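Side-chain contacts in excinuclease ABC, subunit A. (Deinococcus radiodurans, PDB 2VF7), which binds DNA and zinc and hydrolyses ATP as a UvrA-family member of the ABC superfamily, probably acting in recognition of damaged DNA for excision repair: residues A[650-655]-A[660-665]; A[721-724]-A[729-732]; A[61-66]-A[72-77]. The protein carries 1 engineered substitution. All blocks are in the same frame, centred on the assembly; numbering follows the deposited sequence.

Interaction 1 of 3, residues A[650-655]-A[660-665]; sequences VMVELL and VYAPCP. With ZN (zinc ion), chain G.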
loop_
_atom_site.group_PDB
_atom_site.type_symbol
_atom_site.label_atom_id
_atom_site.label_comp_id
_atom_site.label_asym_id
_atom_site.label_seq_id
_atom_site.Cartn_x
_atom_site.Cartn_y
_atom_site.Cartn_z
ATOM N N VAL A 650 -4.449 0.201 20.075
ATOM C CA VAL A 650 -3.593 -0.757 19.382
ATOM C C VAL A 650 -3.189 -0.258 17.987
ATOM O O VAL A 650 -4.007 0.315 17.257
ATOM C CB VAL A 650 -4.249 -2.168 19.327
ATOM C CG1 VAL A 650 -5.291 -2.280 18.186
ATOM C CG2 VAL A 650 -3.183 -3.249 19.206
ATOM N N MET A 651 -1.924 -0.473 17.638
ATOM C CA MET A 651 -1.391 -0.033 16.348
ATOM C C MET A 651 -1.887 -0.900 15.186
ATOM O O MET A 651 -1.803 -2.132 15.219
ATOM C CB MET A 651 0.144 -0.006 16.363
ATOM C CG MET A 651 0.764 0.475 15.051
ATOM S SD MET A 651 1.465 2.131 15.110
ATOM C CE MET A 651 3.195 1.697 15.297
ATOM N N VAL A 652 -2.397 -0.239 14.154
ATOM C CA VAL A 652 -2.847 -0.938 12.971
ATOM C C VAL A 652 -1.835 -0.759 11.838
ATOM O O VAL A 652 -1.951 0.142 11.007
ATOM C CB VAL A 652 -4.317 -0.589 12.578
ATOM C CG1 VAL A 652 -5.285 -1.126 13.633
ATOM C CG2 VAL A 652 -4.522 0.903 12.383
ATOM N N GLU A 653 -0.825 -1.633 11.852
ATOM C CA GLU A 653 0.216 -1.711 10.818
ATOM C C GLU A 653 -0.372 -2.266 9.525
ATOM O O GLU A 653 0.315 -2.894 8.710
ATOM C CB GLU A 653 1.388 -2.570 11.306
ATOM C CG GLU A 653 2.427 -1.800 12.132
ATOM C CD GLU A 653 3.458 -1.079 11.265
ATOM O OE1 GLU A 653 3.729 0.112 11.545
ATOM O OE2 GLU A 653 3.991 -1.700 10.306
ATOM N N LEU A 654 -1.671 -2.026 9.383
ATOM C CA LEU A 654 -2.444 -2.367 8.214
ATOM C C LEU A 654 -2.365 -1.175 7.268
ATOM O O LEU A 654 -2.393 -1.332 6.032
ATOM C CB LEU A 654 -3.896 -2.667 8.619
ATOM C CG LEU A 654 -4.253 -3.936 9.427
ATOM C CD1 LEU A 654 -3.883 -5.233 8.669
ATOM C CD2 LEU A 654 -3.667 -3.952 10.841
ATOM N N LEU A 655 -2.251 0.017 7.859
ATOM C CA LEU A 655 -1.895 1.205 7.098
ATOM C C LEU A 655 -0.383 1.271 6.888
ATOM O O LEU A 655 0.382 1.545 7.821
ATOM C CB LEU A 655 -2.459 2.487 7.728
ATOM C CG LEU A 655 -3.824 2.955 7.187
ATOM C CD1 LEU A 655 -4.325 4.183 7.925
ATOM C CD2 LEU A 655 -3.787 3.225 5.673
ATOM N N VAL A 660 -1.620 4.075 12.063
ATOM C CA VAL A 660 -2.460 4.807 13.032
ATOM C C VAL A 660 -2.951 3.910 14.178
ATOM O O VAL A 660 -2.656 2.725 14.200
ATOM C CB VAL A 660 -3.679 5.508 12.350
ATOM C CG1 VAL A 660 -3.219 6.575 11.367
ATOM C CG2 VAL A 660 -4.605 4.500 11.673
ATOM N N TYR A 661 -3.711 4.479 15.116
ATOM C CA TYR A 661 -4.187 3.748 16.307
ATOM C C TYR A 661 -5.698 3.471 16.322
ATOM O O TYR A 661 -6.496 4.346 16.029
ATOM C CB TYR A 661 -3.768 4.463 17.606
ATOM C CG TYR A 661 -2.294 4.331 17.955
ATOM C CD1 TYR A 661 -1.372 5.311 17.570
ATOM C CD2 TYR A 661 -1.823 3.223 18.661
ATOM C CE1 TYR A 661 -0.010 5.193 17.893
ATOM C CE2 TYR A 661 -0.470 3.085 18.989
ATOM C CZ TYR A 661 0.435 4.080 18.611
ATOM O OH TYR A 661 1.782 3.943 18.928
ATOM N N ALA A 662 -6.064 2.237 16.657
ATOM C CA ALA A 662 -7.459 1.827 16.808
ATOM C C ALA A 662 -7.712 1.450 18.271
ATOM O O ALA A 662 -6.763 1.127 18.984
ATOM C CB ALA A 662 -7.752 0.650 15.904
ATOM N N PRO A 663 -8.979 1.507 18.740
ATOM C CA PRO A 663 -9.190 1.137 20.156
ATOM C C PRO A 663 -8.931 -0.354 20.375
ATOM O O PRO A 663 -9.182 -1.155 19.484
ATOM C CB PRO A 663 -10.663 1.482 20.410
ATOM C CG PRO A 663 -11.094 2.324 19.225
ATOM C CD PRO A 663 -10.244 1.885 18.076
ATOM N N CYS A 664 -8.397 -0.713 21.535
ATOM C CA CYS A 664 -8.132 -2.104 21.865
ATOM C C CYS A 664 -9.404 -2.962 21.741
ATOM O O CYS A 664 -10.449 -2.592 22.255
ATOM C CB CYS A 664 -7.562 -2.185 23.275
ATOM S SG CYS A 664 -7.292 -3.843 23.869
ATOM N N PRO A 665 -9.322 -4.105 21.023
ATOM C CA PRO A 665 -10.482 -4.983 20.844
ATOM C C PRO A 665 -11.014 -5.627 22.134
ATOM O O PRO A 665 -12.119 -6.149 22.141
ATOM C CB PRO A 665 -9.955 -6.056 19.895
ATOM C CG PRO A 665 -8.483 -6.024 20.064
ATOM C CD PRO A 665 -8.144 -4.609 20.294
HETATM ZN ZN ZN G . -7.005 -3.198 26.184
#

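Interaction 2 of 3, residues A[721-724]-A[729-732]; sequences YLRL and TELS. With ADP (adenosine-5'-diphosphate), chain E.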
loop_
_atom_site.group_PDB
_atom_site.type_symbol
_atom_site.label_atom_id
_atom_site.label_comp_id
_atom_site.label_asym_id
_atom_site.label_seq_id
_atom_site.Cartn_x
_atom_site.Cartn_y
_atom_site.Cartn_z
ATOM N N TYR A 721 -11.127 21.305 28.006
ATOM C CA TYR A 721 -11.856 20.390 27.132
ATOM C C TYR A 721 -11.188 19.022 27.039
ATOM O O TYR A 721 -11.812 18.056 26.609
ATOM C CB TYR A 721 -12.081 21.028 25.737
ATOM C CG TYR A 721 -10.817 21.347 24.958
ATOM C CD1 TYR A 721 -10.300 20.449 24.029
ATOM C CD2 TYR A 721 -10.139 22.546 25.160
ATOM C CE1 TYR A 721 -9.148 20.735 23.324
ATOM C CE2 TYR A 721 -8.984 22.832 24.476
ATOM C CZ TYR A 721 -8.494 21.931 23.556
ATOM O OH TYR A 721 -7.342 22.237 22.867
ATOM N N LEU A 722 -9.925 18.939 27.456
ATOM C CA LEU A 722 -9.183 17.699 27.359
ATOM C C LEU A 722 -9.590 16.702 28.443
ATOM O O LEU A 722 -10.013 17.117 29.517
ATOM C CB LEU A 722 -7.675 17.972 27.404
ATOM C CG LEU A 722 -7.086 18.752 26.231
ATOM C CD1 LEU A 722 -5.610 18.907 26.406
ATOM C CD2 LEU A 722 -7.369 18.038 24.921
ATOM N N ARG A 723 -9.427 15.403 28.152
ATOM C CA ARG A 723 -9.739 14.314 29.067
ATOM C C ARG A 723 -8.486 13.816 29.784
ATOM O O ARG A 723 -7.423 13.664 29.181
ATOM C CB ARG A 723 -10.412 13.144 28.328
ATOM C CG ARG A 723 -11.805 13.453 27.797
ATOM C CD ARG A 723 -12.475 12.225 27.171
ATOM N NE ARG A 723 -11.846 11.843 25.906
ATOM C CZ ARG A 723 -12.077 12.437 24.721
ATOM N NH1 ARG A 723 -12.949 13.455 24.612
ATOM N NH2 ARG A 723 -11.421 12.024 23.638
ATOM N N LEU A 724 -8.616 13.564 31.082
ATOM C CA LEU A 724 -7.498 13.155 31.935
ATOM C C LEU A 724 -6.631 12.050 31.340
ATOM O O LEU A 724 -5.413 12.136 31.373
ATOM C CB LEU A 724 -8.038 12.726 33.307
ATOM C CG LEU A 724 -8.020 13.839 34.343
ATOM C CD1 LEU A 724 -8.579 15.102 33.746
ATOM C CD2 LEU A 724 -8.780 13.401 35.579
ATOM N N THR A 729 -1.046 10.753 21.662
ATOM C CA THR A 729 -0.969 10.677 20.213
ATOM C C THR A 729 -2.125 11.442 19.534
ATOM O O THR A 729 -2.057 11.724 18.332
ATOM C CB THR A 729 -0.871 9.201 19.740
ATOM O OG1 THR A 729 -1.811 8.405 20.471
ATOM C CG2 THR A 729 0.542 8.662 19.991
ATOM N N GLU A 730 -3.161 11.784 20.317
ATOM C CA GLU A 730 -4.329 12.550 19.848
ATOM C C GLU A 730 -4.144 14.053 20.029
ATOM O O GLU A 730 -5.089 14.813 19.857
ATOM C CB GLU A 730 -5.575 12.128 20.657
ATOM C CG GLU A 730 -5.964 10.682 20.465
ATOM C CD GLU A 730 -7.293 10.317 21.067
ATOM O OE1 GLU A 730 -7.837 9.245 20.698
ATOM O OE2 GLU A 730 -7.810 11.077 21.919
ATOM N N LEU A 731 -2.950 14.492 20.428
ATOM C CA LEU A 731 -2.770 15.901 20.823
ATOM C C LEU A 731 -1.860 16.675 19.890
ATOM O O LEU A 731 -0.906 16.135 19.346
ATOM C CB LEU A 731 -2.288 16.035 22.268
ATOM C CG LEU A 731 -3.028 15.365 23.439
ATOM C CD1 LEU A 731 -2.425 15.815 24.740
ATOM C CD2 LEU A 731 -4.516 15.625 23.479
ATOM N N SER A 732 -2.171 17.946 19.715
ATOM C CA SER A 732 -1.461 18.811 18.781
ATOM C C SER A 732 -0.224 19.358 19.474
ATOM O O SER A 732 0.027 19.044 20.635
ATOM C CB SER A 732 -2.363 19.966 18.376
ATOM O OG SER A 732 -2.943 20.559 19.530
HETATM P PB ADP E . -9.431 22.612 16.667
HETATM O O1B ADP E . -10.131 23.930 16.498
HETATM O O2B ADP E . -8.471 22.583 17.819
HETATM O O3B ADP E . -8.807 22.122 15.374
HETATM P PA ADP E . -10.198 20.012 17.350
HETATM O O1A ADP E . -8.685 19.879 17.532
HETATM O O2A ADP E . -10.884 19.142 16.349
HETATM O O3A ADP E . -10.581 21.542 17.058
HETATM O "O5'" ADP E . -10.855 19.642 18.771
HETATM C "C5'" ADP E . -12.210 19.227 18.965
HETATM C "C4'" ADP E . -12.207 17.957 19.799
HETATM O "O4'" ADP E . -11.663 16.897 19.004
HETATM C "C3'" ADP E . -11.356 18.011 21.067
HETATM O "O3'" ADP E . -12.021 17.337 22.164
HETATM C "C2'" ADP E . -10.092 17.276 20.642
HETATM O "O2'" ADP E . -9.346 16.740 21.730
HETATM C "C1'" ADP E . -10.642 16.201 19.713
HETATM N N9 ADP E . -9.656 15.703 18.733
HETATM C C8 ADP E . -9.056 16.449 17.781
HETATM N N7 ADP E . -8.191 15.734 17.035
HETATM C C5 ADP E . -8.249 14.479 17.521
HETATM C C6 ADP E . -7.614 13.200 17.161
HETATM N N6 ADP E . -6.711 13.148 16.146
HETATM N N1 ADP E . -7.942 12.119 17.888
HETATM C C2 ADP E . -8.834 12.158 18.905
HETATM N N3 ADP E . -9.459 13.282 19.277
HETATM C C4 ADP E . -9.216 14.455 18.627
#

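Interaction 3 of 3, residues A[61-66]-A[72-77]; sequences AQRRYL and YARRLF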
loop_
_atom_site.group_PDB
_atom_site.type_symbol
_atom_site.label_atom_id
_atom_site.label_comp_id
_atom_site.label_asym_id
_atom_site.label_seq_id
_atom_site.Cartn_x
_atom_site.Cartn_y
_atom_site.Cartn_z
ATOM N N ALA A 61 -12.525 11.628 1.964
ATOM C CA ALA A 61 -11.948 11.708 0.618
ATOM C C ALA A 61 -10.841 10.689 0.332
ATOM O O ALA A 61 -10.738 10.202 -0.796
ATOM C CB ALA A 61 -11.446 13.111 0.340
ATOM N N GLN A 62 -10.009 10.383 1.329
ATOM C CA GLN A 62 -8.920 9.395 1.159
ATOM C C GLN A 62 -9.362 7.960 1.255
ATOM O O GLN A 62 -8.909 7.125 0.483
ATOM C CB GLN A 62 -7.774 9.620 2.143
ATOM C CG GLN A 62 -6.706 10.547 1.605
ATOM C CD GLN A 62 -5.282 10.044 1.838
ATOM O OE1 GLN A 62 -4.357 10.426 1.097
ATOM N NE2 GLN A 62 -5.092 9.190 2.860
ATOM N N ARG A 63 -10.214 7.660 2.228
ATOM C CA ARG A 63 -10.857 6.354 2.324
ATOM C C ARG A 63 -11.505 5.913 1.000
ATOM O O ARG A 63 -11.342 4.778 0.586
ATOM C CB ARG A 63 -11.913 6.401 3.433
ATOM C CG ARG A 63 -12.689 5.115 3.652
ATOM C CD ARG A 63 -14.047 5.453 4.233
ATOM N NE ARG A 63 -15.003 4.373 4.041
ATOM C CZ ARG A 63 -16.087 4.445 3.270
ATOM N NH1 ARG A 63 -16.380 5.565 2.603
ATOM N NH2 ARG A 63 -16.891 3.391 3.175
ATOM N N ARG A 64 -12.249 6.811 0.364
ATOM C CA ARG A 64 -12.984 6.514 -0.871
ATOM C C ARG A 64 -12.054 6.177 -2.026
ATOM O O ARG A 64 -12.249 5.179 -2.724
ATOM C CB ARG A 64 -13.848 7.706 -1.282
ATOM C CG ARG A 64 -15.029 7.945 -0.387
ATOM C CD ARG A 64 -15.845 9.113 -0.883
ATOM N NE ARG A 64 -17.058 9.259 -0.096
ATOM C CZ ARG A 64 -17.874 10.300 -0.188
ATOM N NH1 ARG A 64 -17.603 11.281 -1.048
ATOM N NH2 ARG A 64 -18.961 10.361 0.574
ATOM N N TYR A 65 -11.049 7.029 -2.216
ATOM C CA TYR A 65 -10.073 6.839 -3.275
ATOM C C TYR A 65 -9.357 5.501 -3.147
ATOM O O TYR A 65 -9.365 4.701 -4.097
ATOM C CB TYR A 65 -9.090 8.027 -3.361
ATOM C CG TYR A 65 -8.203 7.979 -4.590
ATOM C CD1 TYR A 65 -8.694 8.330 -5.855
ATOM C CD2 TYR A 65 -6.881 7.543 -4.496
ATOM C CE1 TYR A 65 -7.879 8.260 -6.985
ATOM C CE2 TYR A 65 -6.064 7.462 -5.621
ATOM C CZ TYR A 65 -6.568 7.827 -6.853
ATOM O OH TYR A 65 -5.732 7.756 -7.943
ATOM N N LEU A 66 -8.776 5.235 -1.976
ATOM C CA LEU A 66 -7.963 4.023 -1.786
ATOM C C LEU A 66 -8.748 2.722 -1.876
ATOM O O LEU A 66 -8.192 1.696 -2.231
ATOM C CB LEU A 66 -7.166 4.082 -0.480
ATOM C CG LEU A 66 -6.080 5.155 -0.368
ATOM C CD1 LEU A 66 -5.799 5.461 1.108
ATOM C CD2 LEU A 66 -4.796 4.764 -1.104
ATOM N N TYR A 72 -11.265 -4.222 -1.794
ATOM C CA TYR A 72 -11.201 -5.293 -0.766
ATOM C C TYR A 72 -9.832 -5.479 -0.093
ATOM O O TYR A 72 -9.758 -5.921 1.064
ATOM C CB TYR A 72 -11.777 -6.630 -1.283
ATOM C CG TYR A 72 -12.303 -7.578 -0.207
ATOM C CD1 TYR A 72 -12.895 -7.093 0.972
ATOM C CD2 TYR A 72 -12.240 -8.963 -0.390
ATOM C CE1 TYR A 72 -13.384 -7.968 1.951
ATOM C CE2 TYR A 72 -12.728 -9.847 0.580
ATOM C CZ TYR A 72 -13.298 -9.346 1.746
ATOM O OH TYR A 72 -13.780 -10.229 2.694
ATOM N N ALA A 73 -8.767 -5.120 -0.817
ATOM C CA ALA A 73 -7.399 -5.160 -0.308
ATOM C C ALA A 73 -7.024 -3.879 0.447
ATOM O O ALA A 73 -5.847 -3.592 0.656
ATOM C CB ALA A 73 -6.426 -5.414 -1.452
ATOM N N ARG A 74 -8.039 -3.123 0.859
ATOM C CA ARG A 74 -7.864 -1.856 1.571
ATOM C C ARG A 74 -9.133 -1.579 2.377
ATOM O O ARG A 74 -9.158 -0.708 3.247
ATOM C CB ARG A 74 -7.583 -0.716 0.583
ATOM C CG ARG A 74 -6.490 0.267 1.011
ATOM C CD ARG A 74 -7.061 1.451 1.786
ATOM N NE ARG A 74 -7.243 1.168 3.208
ATOM C CZ ARG A 74 -8.111 1.792 4.003
ATOM N NH1 ARG A 74 -8.915 2.731 3.521
ATOM N NH2 ARG A 74 -8.183 1.466 5.285
ATOM N N ARG A 75 -10.185 -2.345 2.097
ATOM C CA ARG A 75 -11.413 -2.264 2.876
ATOM C C ARG A 75 -11.211 -2.870 4.271
ATOM O O ARG A 75 -12.170 -3.241 4.955
ATOM C CB ARG A 75 -12.582 -2.920 2.131
ATOM C CG ARG A 75 -12.857 -2.298 0.775
ATOM C CD ARG A 75 -14.272 -2.559 0.316
ATOM N NE ARG A 75 -14.524 -1.941 -0.982
ATOM C CZ ARG A 75 -14.857 -2.598 -2.090
ATOM N NH1 ARG A 75 -15.006 -3.919 -2.084
ATOM N NH2 ARG A 75 -15.055 -1.925 -3.214
ATOM N N LEU A 76 -9.942 -2.966 4.667
ATOM C CA LEU A 76 -9.528 -3.185 6.050
ATOM C C LEU A 76 -9.833 -1.945 6.903
ATOM O O LEU A 76 -9.766 -2.002 8.132
ATOM C CB LEU A 76 -8.024 -3.502 6.103
ATOM C CG LEU A 76 -6.993 -2.572 5.432
ATOM C CD1 LEU A 76 -6.793 -1.258 6.190
ATOM C CD2 LEU A 76 -5.655 -3.282 5.244
ATOM N N PHE A 77 -10.155 -0.835 6.228
ATOM C CA PHE A 77 -10.415 0.485 6.833
ATOM C C PHE A 77 -11.135 0.499 8.177
ATOM O O PHE A 77 -10.735 1.245 9.059
ATOM C CB PHE A 77 -11.174 1.389 5.851
ATOM C CG PHE A 77 -12.644 1.062 5.732
ATOM C CD1 PHE A 77 -13.064 -0.157 5.195
ATOM C CD2 PHE A 77 -13.606 1.968 6.163
ATOM C CE1 PHE A 77 -14.416 -0.477 5.090
ATOM C CE2 PHE A 77 -14.972 1.667 6.059
ATOM C CZ PHE A 77 -15.379 0.438 5.523
#

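Interaction 1 of 3, residues A[650-655]-A[660-665]
Val650 and Ala662 are joined by a pair of backbone hydrogen bonds: Ala662 N donates to Val650 O at 2.9 Å, almost straight at 175°, and Val650 N donates back to Ala662 O, whose position is less certain. Further along, a single bond runs from Val652 N to Val660 O at 3.0 Å. Where the ladder ends, Cys664 SG binds the zinc ion at 2.4 Å, and Cys641, Cys644 and Cys667 complete the site. Between these bonds Met651 faces Tyr661. With CG anti to the backbone N (chi1 -179°) and the chain bent beyond it, the methionine sets SD over one face of the phenol ring, 4.5 Å from the Tyr661 centroid and displaced toward the rim, a Met-aromatic contact. The other face of the ribbon is aliphatic: Val652 puts CG1 3.8 Å from Ala662 CB and CG2 3.7 Å from Val660 CG2, while Leu655 CD1 touches that same valine methyl at 3.8 Å. Val652 and Val660 also rest on Ala80 of helix 77-80. These features are those of a two-stranded antiparallel beta hairpin, here leading straight into a four-cysteine zinc site.

Interaction 2 of 3, residues A[721-724]-A[729-732]
Leu722 and Leu731 make the apolar part of this contact, CD2 to CD2 at 4.0 Å, their side chains slanting across one another. The CD2 methyl of Leu722 also lies 4.0 Å from O2' of the ADP ribose, and its CG sits over one face of the neighbouring Tyr721 ring, toward the rim. That ring in turn packs on the sugar, Tyr721 CD1 coming within 4.0 Å of ADP C3', while its hydroxyl is hydrogen-bonded to Glu735. Leu731 is backed by Ile739 of helix 733-743, and Ser732 stands at the N-cap of that helix.

The charged part is looser. Arg723 NH2 and Glu730 OE2 are 4.1 Å apart, beyond a salt bridge, with the guanidinium and carboxylate planes 81° to each other. The arginine chain runs out extended and then turns at chi3 (-70°), which brings the guanidinium round toward the glutamate. Glu730 OE2 has a weak hydrogen bond from Gln726 as well.

Contact with the base falls to Glu730. Its CB comes from above the adenine plane, 3.6 Å from ADP N1, and the extended chain then descends past the ring until Glu730 CD is 3.2 Å from ADP C2. Arg101 and Gln726 hydrogen-bond the same nucleotide.

Tyr721, Leu722 and Glu730 line the ADP pocket, whose P-loop holds Lys49; Leu731 and Ser732 open the LSGG sequence, the signature motif of ABC ATPases. With no hydrogen bond or salt bridge between them, the two segments meet by van der Waals contact and perhaps a longer-range charge attraction, and each separately touches the nucleotide: Leu722 and Tyr721 the sugar, Glu730 the base.

Interaction 3 of 3, residues A[61-66]-A[72-77]
Helix 49-69, which follows the P-loop of this ABC ATPase fold, passes the irregular segment 72-77 with Leu66 CA 6.8 Å from Arg74 CA and Arg63 CA 7.4 Å from Phe77 CA. Two side-chain pairings cross between them, and no hydrogen bond does. Arg63 passes slantwise by the Phe77 ring. Its CG is anti to the backbone N (chi1 179°) and the chain stays extended to NE, carrying NE up to the CD2 and CE2 atoms of the ring. There Arg63 NE comes 3.4 Å from Phe77 CE2, and Phe77 CD2 lies at the edge of the guanidinium, near its plane; the two planes are 56° apart, so the groups do not stack. Long, weak ion pairs to Glu60 and Glu67 may partly balance the arginine's charge, and Val82 touches both Arg63 and Phe77. With an alanine in place of Arg63 the arm beside Phe77 is gone, which would probably let the ring turn more freely and deprive Glu60 and Glu67 of a weak charge partner. The second pairing is aliphatic. Arg74, bent at chi2 and chi3, folds its methylenes against the helix. Elsewhere on the helix Tyr65 meets Tyr65 of the second subunit, so the same element serves the dimer interface. At the Leu66 end, Arg74 CB sits 3.8 Å from the carbonyl oxygen of Leu66, and Arg74 CD presses on Leu66 CB at 3.5 Å.

In the fold
Interaction 1 is the middle member of the set, touching both of the others. Its Tyr661 CE1 packs on Thr729 CG2 of interaction 2 at 4.1 Å, and its Leu654 CB on Leu76 CD2 of interaction 3 at 3.9 Å; the centres lie 18 Å and 15 Å away respectively. Interactions 2 and 3 do not meet, their nearest atoms being about 14 Å apart. Interaction 2 lines the ADP pocket, whereas the Tyr661 side chain of interaction 1 stands about 9 Å from a bound ADP. The hairpin carries Cys664 of the zinc site at one end; that zinc ion is about 14 Å from the Glu730 side chain in the ADP pocket. Interaction 3 lies away from both sites.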